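30-kDa cleavage and polyadenylation specificity factor 30 (Arabidopsis thaliana, PDB 5ZUU) recognises m6A-modified RNA through its YTH domain and, within the CPSF complex, takes part in pre-mRNA 3'-end formation and poly(A) site selection. Local coordinates at residues N25-E28 and N29-S33. Numbering follows the deposited sequence.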
ATOM      1  N   ASN A  25      -5.106 -10.666  -4.874  1.00 16.04           N
ATOM      2  CA  ASN A  25      -5.805 -11.947  -4.887  1.00 16.74           C
ATOM      3  C   ASN A  25      -5.136 -12.907  -3.982  1.00 16.91           C
ATOM      4  O   ASN A  25      -5.748 -13.897  -3.667  1.00 16.75           O
ATOM      5  CB  ASN A  25      -5.678 -12.654  -6.251  1.00 19.10           C
ATOM      6  CG  ASN A  25      -6.648 -12.168  -7.271  1.00 22.22           C
ATOM      7  OD1 ASN A  25      -7.706 -11.606  -6.950  1.00 26.44           O
ATOM      8  ND2 ASN A  25      -6.299 -12.367  -8.520  1.00 20.77           N
ATOM      9  N   ASN A  26      -3.846 -12.699  -3.659  1.00 17.19           N
ATOM     10  CA  ASN A  26      -3.097 -13.652  -2.861  1.00 18.78           C
ATOM     11  C   ASN A  26      -2.040 -12.968  -1.974  1.00 18.31           C
ATOM     12  O   ASN A  26      -1.626 -11.843  -2.271  1.00 17.88           O
ATOM     13  CB  ASN A  26      -2.448 -14.690  -3.828  1.00 19.39           C
ATOM     14  CG  ASN A  26      -1.466 -14.046  -4.809  1.00 20.61           C
ATOM     15  OD1 ASN A  26      -0.493 -13.438  -4.405  1.00 23.28           O
ATOM     16  ND2 ASN A  26      -1.746 -14.146  -6.115  1.00 22.04           N
ATOM     17  N   ARG A  27      -1.607 -13.635  -0.895  1.00 19.27           N
ATOM     18  CA  ARG A  27      -0.516 -13.108  -0.053  1.00 20.75           C
ATOM     19  C   ARG A  27       0.820 -13.172  -0.749  1.00 20.83           C
ATOM     20  O   ARG A  27       1.722 -12.347  -0.518  1.00 20.06           O
ATOM     21  CB  ARG A  27      -0.356 -13.860   1.243  1.00 21.71           C
ATOM     22  CG  ARG A  27      -1.494 -13.647   2.177  1.00 25.64           C
ATOM     23  CD  ARG A  27      -1.116 -14.052   3.608  1.00 27.53           C
ATOM     24  NE  ARG A  27      -2.278 -13.809   4.443  1.00 27.03           N
ATOM     25  CZ  ARG A  27      -2.480 -12.766   5.246  1.00 26.99           C
ATOM     26  NH1 ARG A  27      -1.570 -11.836   5.452  1.00 24.11           N
ATOM     27  NH2 ARG A  27      -3.626 -12.710   5.915  1.00 29.67           N
ATOM     28  N   GLU A  28       0.983 -14.146  -1.612  1.00 22.11           N
ATOM     29  CA  GLU A  28       2.316 -14.320  -2.203  1.00 23.34           C
ATOM     30  C   GLU A  28       2.737 -13.032  -2.842  1.00 19.55           C
ATOM     31  O   GLU A  28       3.862 -12.634  -2.628  1.00 16.63           O
ATOM     32  CB  GLU A  28       2.391 -15.458  -3.210  1.00 27.68           C
ATOM     33  CG  GLU A  28       2.091 -16.829  -2.615  1.00 35.05           C
ATOM     34  CD  GLU A  28       0.603 -17.217  -2.647  1.00 45.70           C
ATOM     35  OE1 GLU A  28       0.226 -18.153  -3.408  1.00 61.71           O
ATOM     36  OE2 GLU A  28      -0.198 -16.595  -1.908  1.00 46.44           O
ATOM     37  N   ASN A  29       1.889 -12.369  -3.631  1.00 16.75           N
ATOM     38  CA  ASN A  29       2.311 -11.119  -4.302  1.00 16.68           C
ATOM     39  C   ASN A  29       2.604  -9.976  -3.332  1.00 14.87           C
ATOM     40  O   ASN A  29       3.495  -9.243  -3.499  1.00 13.49           O
ATOM     41  CB  ASN A  29       1.326 -10.694  -5.385  1.00 17.67           C
ATOM     42  CG  ASN A  29       1.321 -11.639  -6.588  1.00 18.54           C
ATOM     43  OD1 ASN A  29       0.463 -11.565  -7.444  1.00 18.60           O
ATOM     44  ND2 ASN A  29       2.266 -12.503  -6.629  1.00 14.74           N
ATOM     45  N   PHE A  30       1.763  -9.864  -2.343  1.00 14.54           N
ATOM     46  CA  PHE A  30       1.956  -8.886  -1.305  1.00 14.47           C
ATOM     47  C   PHE A  30       3.326  -9.067  -0.621  1.00 14.46           C
ATOM     48  O   PHE A  30       4.070  -8.117  -0.387  1.00 12.09           O
ATOM     49  CB  PHE A  30       0.786  -9.005  -0.320  1.00 14.21           C
ATOM     50  CG  PHE A  30       1.055  -8.379   1.008  1.00 15.29           C
ATOM     51  CD1 PHE A  30       1.368  -7.039   1.085  1.00 15.46           C
ATOM     52  CD2 PHE A  30       1.019  -9.161   2.203  1.00 15.84           C
ATOM     53  CE1 PHE A  30       1.602  -6.453   2.322  1.00 15.59           C
ATOM     54  CE2 PHE A  30       1.236  -8.582   3.424  1.00 16.23           C
ATOM     55  CZ  PHE A  30       1.553  -7.217   3.475  1.00 15.95           C
ATOM     56  N   GLU A  31       3.633 -10.313  -0.294  1.00 17.37           N
ATOM     57  CA  GLU A  31       4.970 -10.642   0.306  1.00 20.91           C
ATOM     58  C   GLU A  31       6.146 -10.378  -0.582  1.00 18.34           C
ATOM     59  O   GLU A  31       7.114  -9.805  -0.150  1.00 17.61           O
ATOM     60  CB  GLU A  31       4.978 -12.046   0.868  1.00 23.78           C
ATOM     61  CG  GLU A  31       4.076 -12.059   2.084  1.00 28.47           C
ATOM     62  CD  GLU A  31       3.913 -13.402   2.718  1.00 34.01           C
ATOM     63  OE1 GLU A  31       4.754 -14.277   2.464  1.00 36.96           O
ATOM     64  OE2 GLU A  31       2.939 -13.546   3.494  1.00 40.72           O
ATOM     65  N   LEU A  32       5.990 -10.669  -1.860  1.00 20.83           N
ATOM     66  CA  LEU A  32       6.968 -10.292  -2.851  1.00 21.06           C
ATOM     67  C   LEU A  32       7.149  -8.775  -2.948  1.00 18.98           C
ATOM     68  O   LEU A  32       8.289  -8.264  -3.091  1.00 19.70           O
ATOM     69  CB  LEU A  32       6.545 -10.855  -4.207  1.00 25.79           C
ATOM     70  CG  LEU A  32       7.651 -11.244  -5.179  1.00 32.04           C
ATOM     71  CD1 LEU A  32       8.517 -12.364  -4.618  1.00 34.07           C
ATOM     72  CD2 LEU A  32       7.043 -11.696  -6.499  1.00 32.22           C
ATOM     73  N   SER A  33       6.028  -8.047  -2.902  1.00 15.06           N
ATOM     74  CA  SER A  33       6.116  -6.597  -2.886  1.00 14.51           C
ATOM     75  C   SER A  33       6.962  -6.063  -1.709  1.00 14.32           C
ATOM     76  O   SER A  33       7.768  -5.152  -1.825  1.00 13.20           O
ATOM     77  CB  SER A  33       4.711  -6.017  -2.835  1.00 12.66           C
ATOM     78  OG  SER A  33       4.778  -4.638  -2.789  1.00 11.43           O
TER
HETATM   79  O   HOH W   1       0.878 -11.928   4.690  1.00 30.84           O
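Asn26 caps the N-terminus of helix 27-36 through its side-chain carbonyl. OD1 accepts from Asn29 N at 2.7 Å, with an N-H...O angle of 165°. The donor sits almost straight ahead of the C=O group. CG of Asn26 lies between its backbone N and carbonyl carbon (chi1 62°), which turns the amide back over the first turn. An alanine at Asn26 would remove the carbonyl cap, and Asn29 N would probably lose its acceptor at the start of the helix.

Backbone bonds of the i to i+4 kind continue the helix. Glu31 N donates to Arg27 O at 2.8 Å, and Leu32 N donates to Glu28 O at 3.0 Å. CB of Phe30 and CG of Glu31 both pack on Arg27 O, each at 3.5 Å.

The side chains of Arg27 and Glu31 are joined through water. One water accepts from Arg27 NH1 at 2.6 Å and donates to Glu31 OE2 at 2.9 Å. It lies in the guanidinium plane, at its edge, and also at the edge of the Phe30 ring. The charged groups themselves do not touch. The direct ionic partner of Arg27 NH1 is Glu112, which probably helps fix the guanidinium group.

The helix follows strand 17-24 and lies close to the bound m6A RNA in this YTH domain. Asn25 OD1 makes a weak hydrogen bond to a modified group of the bound ligand, probably the m6A residue, and Asn26 packs on that group. Phe30 touches Gln72 and Leu110, and Ser33 OG is hydrogen-bonded to Val38 O and Trp107 NE1, which ties the helix to strands 38-39, 70-77 and 103-114.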